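Local coordinates for protein eukaryotic Translation Initiation 4E (PDB 3HXI) that binds the 7-methylguanosine cap at the 5' end of mRNA and, as in other eIF4E proteins, probably recruits capped messages for translation initiation, at residues G61-M66 with F126-R131; D97-E102 with E157-E162; R119-A124 with V137-D142. All blocks are in the same frame, centred on the assembly; numbering follows the deposited sequence.

Contact 1 (G61-M66 with F126-R131). With GTG (7-methyl-guanosine-5'-triphosphate-5'-guanosine), chain C.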
# COMPACT_ATOMS: atom_id res chain seq x y z
N GLY A 61 2.40 6.79 -14.52
CA GLY A 61 1.69 5.59 -14.94
C GLY A 61 2.40 4.27 -14.65
O GLY A 61 1.84 3.20 -14.97
N LYS A 62 3.61 4.34 -14.10
CA LYS A 62 4.37 3.15 -13.65
C LYS A 62 4.17 3.04 -12.15
O LYS A 62 4.48 3.97 -11.42
CB LYS A 62 5.86 3.28 -13.95
CG LYS A 62 6.74 2.20 -13.26
CD LYS A 62 8.19 2.21 -13.77
CE LYS A 62 9.15 1.67 -12.71
NZ LYS A 62 10.48 1.30 -13.32
N ASP A 63 3.61 1.93 -11.69
CA ASP A 63 3.11 1.85 -10.33
C ASP A 63 3.89 0.83 -9.51
O ASP A 63 4.50 -0.08 -10.06
CB ASP A 63 1.61 1.51 -10.33
CG ASP A 63 0.75 2.55 -11.05
OD1 ASP A 63 1.25 3.64 -11.34
OD2 ASP A 63 -0.45 2.28 -11.34
N LEU A 64 3.86 1.00 -8.19
CA LEU A 64 4.51 0.10 -7.24
C LEU A 64 3.43 -0.54 -6.37
O LEU A 64 2.54 0.15 -5.85
CB LEU A 64 5.46 0.89 -6.34
CG LEU A 64 6.45 1.83 -7.02
CD1 LEU A 64 7.21 2.66 -5.95
CD2 LEU A 64 7.41 1.04 -7.91
N TYR A 65 3.52 -1.87 -6.22
CA TYR A 65 2.57 -2.65 -5.41
C TYR A 65 3.35 -3.45 -4.38
O TYR A 65 4.30 -4.17 -4.75
CB TYR A 65 1.80 -3.64 -6.30
CG TYR A 65 0.69 -3.03 -7.15
CD1 TYR A 65 -0.66 -3.21 -6.80
CD2 TYR A 65 1.00 -2.28 -8.31
CE1 TYR A 65 -1.68 -2.65 -7.57
CE2 TYR A 65 -0.02 -1.72 -9.09
CZ TYR A 65 -1.36 -1.91 -8.71
OH TYR A 65 -2.39 -1.35 -9.46
N MET A 66 2.96 -3.36 -3.11
CA MET A 66 3.56 -4.22 -2.08
C MET A 66 2.47 -4.98 -1.33
O MET A 66 1.64 -4.36 -0.65
CB MET A 66 4.44 -3.45 -1.09
CG MET A 66 5.14 -4.38 -0.06
SD MET A 66 5.84 -3.55 1.38
CE MET A 66 4.34 -3.21 2.33
N PHE A 126 1.47 2.55 -4.87
CA PHE A 126 1.82 3.90 -5.25
C PHE A 126 1.61 4.11 -6.75
O PHE A 126 2.13 3.36 -7.56
CB PHE A 126 3.28 4.20 -4.91
CG PHE A 126 3.68 5.59 -5.30
CD1 PHE A 126 2.97 6.67 -4.80
CD2 PHE A 126 4.69 5.80 -6.24
CE1 PHE A 126 3.32 7.99 -5.18
CE2 PHE A 126 5.03 7.10 -6.63
CZ PHE A 126 4.36 8.19 -6.10
N GLN A 127 0.83 5.13 -7.09
CA GLN A 127 0.48 5.41 -8.49
C GLN A 127 0.81 6.87 -8.83
O GLN A 127 0.07 7.78 -8.50
CB GLN A 127 -1.00 5.12 -8.74
CG GLN A 127 -1.37 3.68 -8.46
CD GLN A 127 -2.84 3.43 -8.62
OE1 GLN A 127 -3.66 4.02 -7.91
NE2 GLN A 127 -3.19 2.58 -9.58
N PRO A 128 1.96 7.09 -9.48
CA PRO A 128 2.30 8.44 -9.92
C PRO A 128 1.47 8.85 -11.15
O PRO A 128 1.41 8.11 -12.13
CB PRO A 128 3.78 8.34 -10.26
CG PRO A 128 3.96 6.92 -10.68
CD PRO A 128 3.00 6.11 -9.84
N ARG A 129 0.82 10.00 -11.06
CA ARG A 129 -0.01 10.49 -12.15
C ARG A 129 0.20 11.98 -12.32
O ARG A 129 0.43 12.70 -11.35
CB ARG A 129 -1.49 10.25 -11.88
CG ARG A 129 -1.92 8.79 -11.70
CD ARG A 129 -1.85 8.01 -13.00
NE ARG A 129 -2.33 6.64 -12.79
CZ ARG A 129 -1.57 5.66 -12.33
NH1 ARG A 129 -2.10 4.44 -12.17
NH2 ARG A 129 -0.29 5.87 -12.04
N SER A 130 0.15 12.41 -13.58
CA SER A 130 0.19 13.83 -13.96
C SER A 130 -0.86 14.69 -13.25
O SER A 130 -0.56 15.81 -12.83
CB SER A 130 -0.01 13.96 -15.46
OG SER A 130 1.12 13.46 -16.13
N ARG A 131 -2.07 14.17 -13.15
CA ARG A 131 -3.22 14.92 -12.63
C ARG A 131 -3.25 14.93 -11.10
O ARG A 131 -4.01 15.68 -10.49
CB ARG A 131 -4.51 14.31 -13.18
PA GTG C . -5.86 2.69 -12.32
O1A GTG C . -4.47 2.68 -12.89
O2A GTG C . -6.12 2.43 -10.85
O3A GTG C . -6.66 4.03 -12.70
PB GTG C . -6.13 5.40 -13.32
O1B GTG C . -4.99 5.96 -12.50
O2B GTG C . -7.37 6.24 -13.55
O3B GTG C . -5.63 4.89 -14.76
N9A GTG C . -7.19 -2.41 -13.25
C8A GTG C . -6.72 -1.81 -12.15
N7A GTG C . -6.63 -2.71 -11.16
C7X GTG C . -6.14 -2.39 -9.79
C5A GTG C . -7.04 -3.89 -11.64
C6A GTG C . -7.16 -5.15 -11.05
O6A GTG C . -6.85 -5.37 -9.86
N1A GTG C . -7.64 -6.16 -11.81
C2A GTG C . -7.98 -5.94 -13.12
N2A GTG C . -8.46 -6.93 -13.90
N3A GTG C . -7.86 -4.72 -13.69
C4A GTG C . -7.39 -3.69 -12.96
O5D GTG C . -6.67 1.58 -13.11
C5D GTG C . -6.74 1.66 -14.53
C4D GTG C . -7.45 0.43 -15.05
O4D GTG C . -6.62 -0.70 -14.81
C3D GTG C . -8.76 0.13 -14.36
O3D GTG C . -9.83 0.91 -14.90
C2D GTG C . -8.91 -1.35 -14.64
O2D GTG C . -9.43 -1.55 -15.96
C1D GTG C . -7.47 -1.83 -14.58
PG GTG C . -4.80 5.73 -15.85
O1G GTG C . -4.07 6.90 -15.27
O2G GTG C . -5.68 5.93 -17.07
O5E GTG C . -3.71 4.61 -16.25
C5E GTG C . -2.66 4.28 -15.35
C4E GTG C . -1.73 3.28 -16.00
O4E GTG C . -2.45 2.07 -16.25
C3E GTG C . -1.21 3.74 -17.35
O3E GTG C . 0.07 3.11 -17.55
C2E GTG C . -2.19 3.14 -18.35
O2E GTG C . -1.61 2.94 -19.66
C1E GTG C . -2.50 1.82 -17.67
N9B GTG C . -3.82 1.20 -17.94
C8B GTG C . -4.95 2.01 -17.55
N7B GTG C . -6.05 1.12 -17.89
C5B GTG C . -5.53 -0.05 -18.36
C6B GTG C . -6.14 -1.30 -18.84
O6B GTG C . -7.40 -1.39 -18.83
N1B GTG C . -5.31 -2.29 -19.28
C2B GTG C . -3.94 -2.15 -19.26
N2B GTG C . -3.13 -3.15 -19.69
N3B GTG C . -3.32 -1.03 -18.83
C4B GTG C . -4.06 0.00 -18.38

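Contact 2 (D97-E102 with E157-E162)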
# COMPACT_ATOMS: atom_id res chain seq x y z
N ASP A 97 8.28 10.23 -1.54
CA ASP A 97 9.27 9.32 -0.94
C ASP A 97 8.95 9.08 0.54
O ASP A 97 8.97 7.94 0.99
CB ASP A 97 10.67 9.90 -1.06
CG ASP A 97 11.23 9.83 -2.47
OD1 ASP A 97 10.67 9.11 -3.32
OD2 ASP A 97 12.25 10.51 -2.71
N PHE A 98 8.67 10.17 1.28
CA PHE A 98 8.25 10.11 2.70
C PHE A 98 6.94 9.32 2.83
O PHE A 98 6.85 8.40 3.66
CB PHE A 98 8.09 11.55 3.26
CG PHE A 98 7.53 11.61 4.65
CD1 PHE A 98 8.37 11.42 5.77
CD2 PHE A 98 6.17 11.84 4.86
CE1 PHE A 98 7.84 11.46 7.07
CE2 PHE A 98 5.63 11.89 6.15
CZ PHE A 98 6.46 11.70 7.26
N LEU A 99 5.94 9.67 2.03
CA LEU A 99 4.64 8.99 2.10
C LEU A 99 4.78 7.48 1.91
O LEU A 99 4.23 6.69 2.68
CB LEU A 99 3.66 9.52 1.04
CG LEU A 99 3.13 10.95 1.21
CD1 LEU A 99 2.19 11.30 0.07
CD2 LEU A 99 2.41 11.13 2.57
N TRP A 100 5.50 7.09 0.87
CA TRP A 100 5.70 5.66 0.56
C TRP A 100 6.49 4.96 1.64
O TRP A 100 6.08 3.91 2.11
CB TRP A 100 6.39 5.51 -0.78
CG TRP A 100 6.37 4.12 -1.38
CD1 TRP A 100 7.46 3.44 -1.83
CD2 TRP A 100 5.23 3.27 -1.62
NE1 TRP A 100 7.07 2.21 -2.35
CE2 TRP A 100 5.72 2.08 -2.22
CE3 TRP A 100 3.86 3.39 -1.37
CZ2 TRP A 100 4.87 1.01 -2.58
CZ3 TRP A 100 3.01 2.32 -1.74
CH2 TRP A 100 3.52 1.14 -2.34
N ASP A 101 7.62 5.54 2.04
CA ASP A 101 8.43 4.93 3.11
C ASP A 101 7.67 4.79 4.44
O ASP A 101 7.76 3.77 5.08
CB ASP A 101 9.73 5.70 3.35
CG ASP A 101 10.71 5.58 2.19
OD1 ASP A 101 10.51 4.74 1.27
OD2 ASP A 101 11.72 6.35 2.21
N GLU A 102 6.94 5.83 4.85
CA GLU A 102 6.17 5.76 6.10
C GLU A 102 5.07 4.71 5.99
O GLU A 102 4.79 3.97 6.96
CB GLU A 102 5.53 7.12 6.42
CG GLU A 102 6.54 8.22 6.81
CD GLU A 102 7.42 7.82 7.98
OE1 GLU A 102 6.92 7.30 9.00
OE2 GLU A 102 8.63 8.07 7.90
N GLU A 157 -2.31 9.36 10.57
CA GLU A 157 -1.34 9.75 11.60
C GLU A 157 0.06 9.55 11.08
O GLU A 157 0.86 10.48 11.09
CB GLU A 157 -1.56 8.96 12.88
CG GLU A 157 -2.81 9.38 13.64
CD GLU A 157 -3.22 8.39 14.72
OE1 GLU A 157 -2.59 7.31 14.83
OE2 GLU A 157 -4.18 8.70 15.46
N ARG A 158 0.35 8.35 10.58
CA ARG A 158 1.71 8.01 10.21
C ARG A 158 2.17 8.78 8.98
O ARG A 158 3.35 9.15 8.88
CB ARG A 158 1.88 6.50 10.00
CG ARG A 158 1.77 5.67 11.27
CD ARG A 158 2.97 5.84 12.22
NE ARG A 158 2.80 4.94 13.36
CZ ARG A 158 2.06 5.20 14.45
NH1 ARG A 158 1.40 6.35 14.59
NH2 ARG A 158 1.97 4.29 15.41
N LEU A 159 1.24 9.05 8.07
CA LEU A 159 1.57 9.79 6.85
C LEU A 159 1.41 11.30 7.00
O LEU A 159 1.74 12.05 6.08
CB LEU A 159 0.79 9.25 5.66
CG LEU A 159 1.37 8.00 4.98
CD1 LEU A 159 1.61 6.82 5.95
CD2 LEU A 159 0.44 7.58 3.85
N GLU A 160 0.95 11.73 8.18
CA GLU A 160 0.77 13.15 8.51
C GLU A 160 -0.13 13.82 7.46
O GLU A 160 0.17 14.90 6.94
CB GLU A 160 2.13 13.87 8.65
CG GLU A 160 3.11 13.15 9.61
CD GLU A 160 4.38 13.94 9.90
OE1 GLU A 160 4.62 15.00 9.28
OE2 GLU A 160 5.16 13.50 10.77
N LEU A 161 -1.24 13.14 7.16
CA LEU A 161 -2.17 13.58 6.14
C LEU A 161 -3.18 14.57 6.67
O LEU A 161 -3.70 14.43 7.78
CB LEU A 161 -2.93 12.40 5.54
CG LEU A 161 -2.15 11.24 4.93
CD1 LEU A 161 -3.12 10.20 4.39
CD2 LEU A 161 -1.20 11.71 3.82
N GLU A 162 -3.49 15.56 5.84
CA GLU A 162 -4.44 16.59 6.21
C GLU A 162 -5.77 16.43 5.47
O GLU A 162 -6.83 16.51 6.08
CB GLU A 162 -3.81 17.97 6.01
CG GLU A 162 -2.95 18.34 7.22
CD GLU A 162 -2.06 19.53 6.99
OE1 GLU A 162 -2.57 20.57 6.52
OE2 GLU A 162 -0.85 19.43 7.27
O HOH W 1 5.50 9.03 10.52

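Contact 3 (R119-A124 with V137-D142). With GTG (7-methyl-guanosine-5'-triphosphate-5'-guanosine), chain C.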
# COMPACT_ATOMS: atom_id res chain seq x y z
N ARG A 119 -4.69 -8.26 10.32
CA ARG A 119 -5.40 -9.28 9.54
C ARG A 119 -6.14 -8.69 8.33
O ARG A 119 -6.33 -9.38 7.33
CB ARG A 119 -6.37 -10.07 10.44
CG ARG A 119 -5.65 -10.90 11.51
CD ARG A 119 -6.59 -11.89 12.22
NE ARG A 119 -7.42 -11.24 13.24
CZ ARG A 119 -7.20 -11.34 14.55
NH1 ARG A 119 -7.98 -10.72 15.41
NH2 ARG A 119 -6.18 -12.05 15.00
N GLN A 120 -6.55 -7.43 8.42
CA GLN A 120 -7.29 -6.79 7.33
C GLN A 120 -6.37 -6.43 6.18
O GLN A 120 -6.81 -6.29 5.03
CB GLN A 120 -7.99 -5.51 7.81
CG GLN A 120 -9.33 -5.70 8.48
CD GLN A 120 -10.32 -6.40 7.56
OE1 GLN A 120 -10.69 -5.89 6.49
NE2 GLN A 120 -10.73 -7.58 7.97
N ILE A 121 -5.08 -6.29 6.48
CA ILE A 121 -4.14 -5.70 5.51
C ILE A 121 -3.81 -6.67 4.38
O ILE A 121 -3.39 -7.82 4.62
CB ILE A 121 -2.82 -5.20 6.18
CG1 ILE A 121 -3.10 -4.10 7.23
CG2 ILE A 121 -1.79 -4.73 5.11
CD1 ILE A 121 -3.72 -2.80 6.72
N CYS A 122 -3.99 -6.20 3.15
CA CYS A 122 -3.55 -6.94 1.97
C CYS A 122 -2.27 -6.36 1.39
O CYS A 122 -1.31 -7.09 1.17
CB CYS A 122 -4.64 -6.94 0.91
SG CYS A 122 -6.13 -7.81 1.44
N GLY A 123 -2.26 -5.06 1.14
CA GLY A 123 -1.08 -4.44 0.53
C GLY A 123 -1.21 -2.94 0.31
O GLY A 123 -2.21 -2.34 0.70
N ALA A 124 -0.17 -2.36 -0.29
CA ALA A 124 -0.10 -0.92 -0.55
C ALA A 124 0.27 -0.67 -2.02
O ALA A 124 0.91 -1.52 -2.67
CB ALA A 124 0.90 -0.25 0.37
N VAL A 137 -4.08 1.75 0.37
CA VAL A 137 -3.87 0.54 1.14
C VAL A 137 -5.10 -0.32 0.92
O VAL A 137 -6.22 0.11 1.18
CB VAL A 137 -3.71 0.82 2.63
CG1 VAL A 137 -3.77 -0.49 3.43
CG2 VAL A 137 -2.43 1.59 2.90
N TRP A 138 -4.87 -1.54 0.46
CA TRP A 138 -5.93 -2.50 0.15
C TRP A 138 -6.18 -3.37 1.37
O TRP A 138 -5.23 -3.88 1.98
CB TRP A 138 -5.45 -3.37 -1.00
CG TRP A 138 -5.48 -2.71 -2.36
CD1 TRP A 138 -5.28 -1.38 -2.66
CD2 TRP A 138 -5.71 -3.37 -3.60
NE1 TRP A 138 -5.37 -1.18 -4.02
CE2 TRP A 138 -5.65 -2.39 -4.62
CE3 TRP A 138 -5.96 -4.70 -3.96
CZ2 TRP A 138 -5.84 -2.70 -5.98
CZ3 TRP A 138 -6.16 -5.01 -5.29
CH2 TRP A 138 -6.08 -4.01 -6.30
N LEU A 139 -7.47 -3.53 1.70
CA LEU A 139 -7.96 -4.23 2.88
C LEU A 139 -8.81 -5.41 2.44
O LEU A 139 -9.41 -5.37 1.36
CB LEU A 139 -8.83 -3.29 3.73
CG LEU A 139 -8.16 -2.08 4.38
CD1 LEU A 139 -9.05 -1.51 5.49
CD2 LEU A 139 -6.82 -2.46 4.98
N THR A 140 -8.90 -6.44 3.26
CA THR A 140 -9.55 -7.69 2.82
C THR A 140 -11.09 -7.67 2.83
O THR A 140 -11.72 -8.47 2.13
CB THR A 140 -9.02 -8.90 3.61
OG1 THR A 140 -9.42 -10.11 2.95
CG2 THR A 140 -9.56 -8.88 5.02
N SER A 141 -11.68 -6.79 3.64
CA SER A 141 -13.13 -6.63 3.68
C SER A 141 -13.54 -5.20 3.31
O SER A 141 -12.69 -4.32 3.21
CB SER A 141 -13.67 -6.97 5.07
OG SER A 141 -13.50 -5.87 5.94
N ASP A 142 -14.84 -4.98 3.12
CA ASP A 142 -15.36 -3.63 2.87
C ASP A 142 -16.40 -3.23 3.90
O ASP A 142 -17.01 -2.17 3.80
CB ASP A 142 -15.95 -3.51 1.45
CG ASP A 142 -17.17 -4.42 1.22
OD1 ASP A 142 -17.42 -4.81 0.06
OD2 ASP A 142 -17.85 -4.77 2.20
PA GTG C . -5.86 2.69 -12.32
O1A GTG C . -4.47 2.68 -12.89
O2A GTG C . -6.12 2.43 -10.85
O3A GTG C . -6.66 4.03 -12.70
PB GTG C . -6.13 5.40 -13.32
O1B GTG C . -4.99 5.96 -12.50
O2B GTG C . -7.37 6.24 -13.55
O3B GTG C . -5.63 4.89 -14.76
N9A GTG C . -7.19 -2.41 -13.25
C8A GTG C . -6.72 -1.81 -12.15
N7A GTG C . -6.63 -2.71 -11.16
C7X GTG C . -6.14 -2.39 -9.79
C5A GTG C . -7.04 -3.89 -11.64
C6A GTG C . -7.16 -5.15 -11.05
O6A GTG C . -6.85 -5.37 -9.86
N1A GTG C . -7.64 -6.16 -11.81
C2A GTG C . -7.98 -5.94 -13.12
N2A GTG C . -8.46 -6.93 -13.90
N3A GTG C . -7.86 -4.72 -13.69
C4A GTG C . -7.39 -3.69 -12.96
O5D GTG C . -6.67 1.58 -13.11
C5D GTG C . -6.74 1.66 -14.53
C4D GTG C . -7.45 0.43 -15.05
O4D GTG C . -6.62 -0.70 -14.81
C3D GTG C . -8.76 0.13 -14.36
O3D GTG C . -9.83 0.91 -14.90
C2D GTG C . -8.91 -1.35 -14.64
O2D GTG C . -9.43 -1.55 -15.96
C1D GTG C . -7.47 -1.83 -14.58
PG GTG C . -4.80 5.73 -15.85
O1G GTG C . -4.07 6.90 -15.27
O2G GTG C . -5.68 5.93 -17.07
O5E GTG C . -3.71 4.61 -16.25
C5E GTG C . -2.66 4.28 -15.35
C4E GTG C . -1.73 3.28 -16.00
O4E GTG C . -2.45 2.07 -16.25
C3E GTG C . -1.21 3.74 -17.35
O3E GTG C . 0.07 3.11 -17.55
C2E GTG C . -2.19 3.14 -18.35
O2E GTG C . -1.61 2.94 -19.66
C1E GTG C . -2.50 1.82 -17.67
N9B GTG C . -3.82 1.20 -17.94
C8B GTG C . -4.95 2.01 -17.55
N7B GTG C . -6.05 1.12 -17.89
C5B GTG C . -5.53 -0.05 -18.36
C6B GTG C . -6.14 -1.30 -18.84
O6B GTG C . -7.40 -1.39 -18.83
N1B GTG C . -5.31 -2.29 -19.28
C2B GTG C . -3.94 -2.15 -19.26
N2B GTG C . -3.13 -3.15 -19.69
N3B GTG C . -3.32 -1.03 -18.83
C4B GTG C . -4.06 0.00 -18.38

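Contact 1 (G61-M66 with F126-R131)
Strands 63-68 and 121-127 run antiparallel here and pair through L64 and F126, a hydrogen-bonded pair in which F126 N reaches L64 O at 2.8 Å and L64 N returns the bond to F126 O. Beyond the strand ends G61 N still bonds P128 O; the positive phi of G61 suits glycine, and G61 O accepts a hydrogen bond from GTG O3E. The R129 guanidinium meets the D63 carboxylate end-on, NH2 to OD1 and NH1 to OD2 both at 2.8 Å, each oxygen using its syn lone pair and the two planes only 8° apart. Q127, extended beyond CG, brings NE2 over the carboxylate plane to D63 OD2 at 3.3 Å and also to GTG O2A. R129 NH2 adds a bond to P128 O, on the face of that carbonyl opposite G61 N. On the other side of the sheet L64 CD1 packs against F126 CD2 at 4.0 Å. With its rotation fixed by D63, R129 offers NE to GTG O1B at 2.8 Å and NH1 to O1A. D63 is thus a second-shell carboxylate that positions the arginine and probably balances part of its charge.

Contact 2 (D97-E102 with E157-E162)
With CG anti to the backbone N (chi1 174°), the F98 ring reaches the end of helix 145-159, CE2 lying 3.9 Å from L159 O, which sits at the ring edge and close to its plane. E102, one turn on, has CG anti to its carbonyl carbon, which lays that CG over one face of the F98 ring, and a bend at chi2 (-56°) places OE1 where a water can bridge it to R158 O. The water donates to E102 OE1 and to R158 O, each at 2.7 Å. E102 OE1 also forms a salt bridge to a basic side chain of the bound peptide, so a glutamate here serves both the packing and the partner. Beside the water the contact is apolar: L99 CD2 touches L159 CB at 4.0 Å and L161 CD2 at 3.9 Å, while L159 CD1 lies against E102 CB. Leucine suits position 99, where one methyl meets both L159 and L161. After helix 145-159, E160 takes positive phi in a Schellman motif, and its extended side chain brings CD to 4.0 Å from F98 CZ. Both helices pack on the same side of the sheet: L99 rests on L135 of strand 134-139, L159 and L161 reach I88 of strand 84-89, and R158 is tied to D111 by a salt bridge.

Contact 3 (R119-A124 with V137-D142)
One carbonyl, W138 O, receives two backbone donors from the facing strand, C122 N at 2.9 Å and, weakly, G123 N at 3.3 Å. This is a classic beta bulge, in which C122 and G123 together face W138 and the register slips by one; glycine tolerates the fully extended backbone at the second position. W138 N pays the bond back to G123 O at 2.8 Å. Just before the strand, Q120 O accepts T140 N at 2.7 Å, in the plane of the carbonyl. The side chain of Q120, bent at chi2 (-59°), curls over the turn, where OE1 takes S141 N at 3.1 Å and S141 OG at 2.9 Å from opposite faces of its amide plane. Glutamine suits this place because its one carbonyl oxygen accepts from both S141 donors, while NE2 lies against T140 CG2. T140 OG1 bonds K79 O instead. I121 CD1 packs on L139 CD2 at 3.6 Å and on V137 CG1. Within the hairpin of strands 121-127 and 134-139, I121, A124, V137 and L139 face helices 96-108 and 145-159, whereas W138 points to the other side, where its ring meets that of W75 at a small interplanar angle and its edge faces the cap methyl C7X.

Strand 121-127 carries both contact 1 and contact 3, whose centres are about 18 Å apart on opposite sides of the chain's centre; M66 O and A124 N, 2.7 Å apart and probably hydrogen-bonded, continue the sheet between them. Both touch the cap: contact 1 bonds phosphate oxygens through R129 and Q127 and a ribose hydroxyl through G61 O, and contact 3 brings W138 CZ2 to 3.8 Å from GTG C7X, the methyl carbon. The centre of contact 2 is about 16 Å from that of contact 1 and 18 Å from that of contact 3. W100 links all three, packing against F126 N, L64 CD1 and A124 C. D101 and E102 meet the bound peptide on the helical side of the sheet, whereas the cap lies with W138 and R129 on the other.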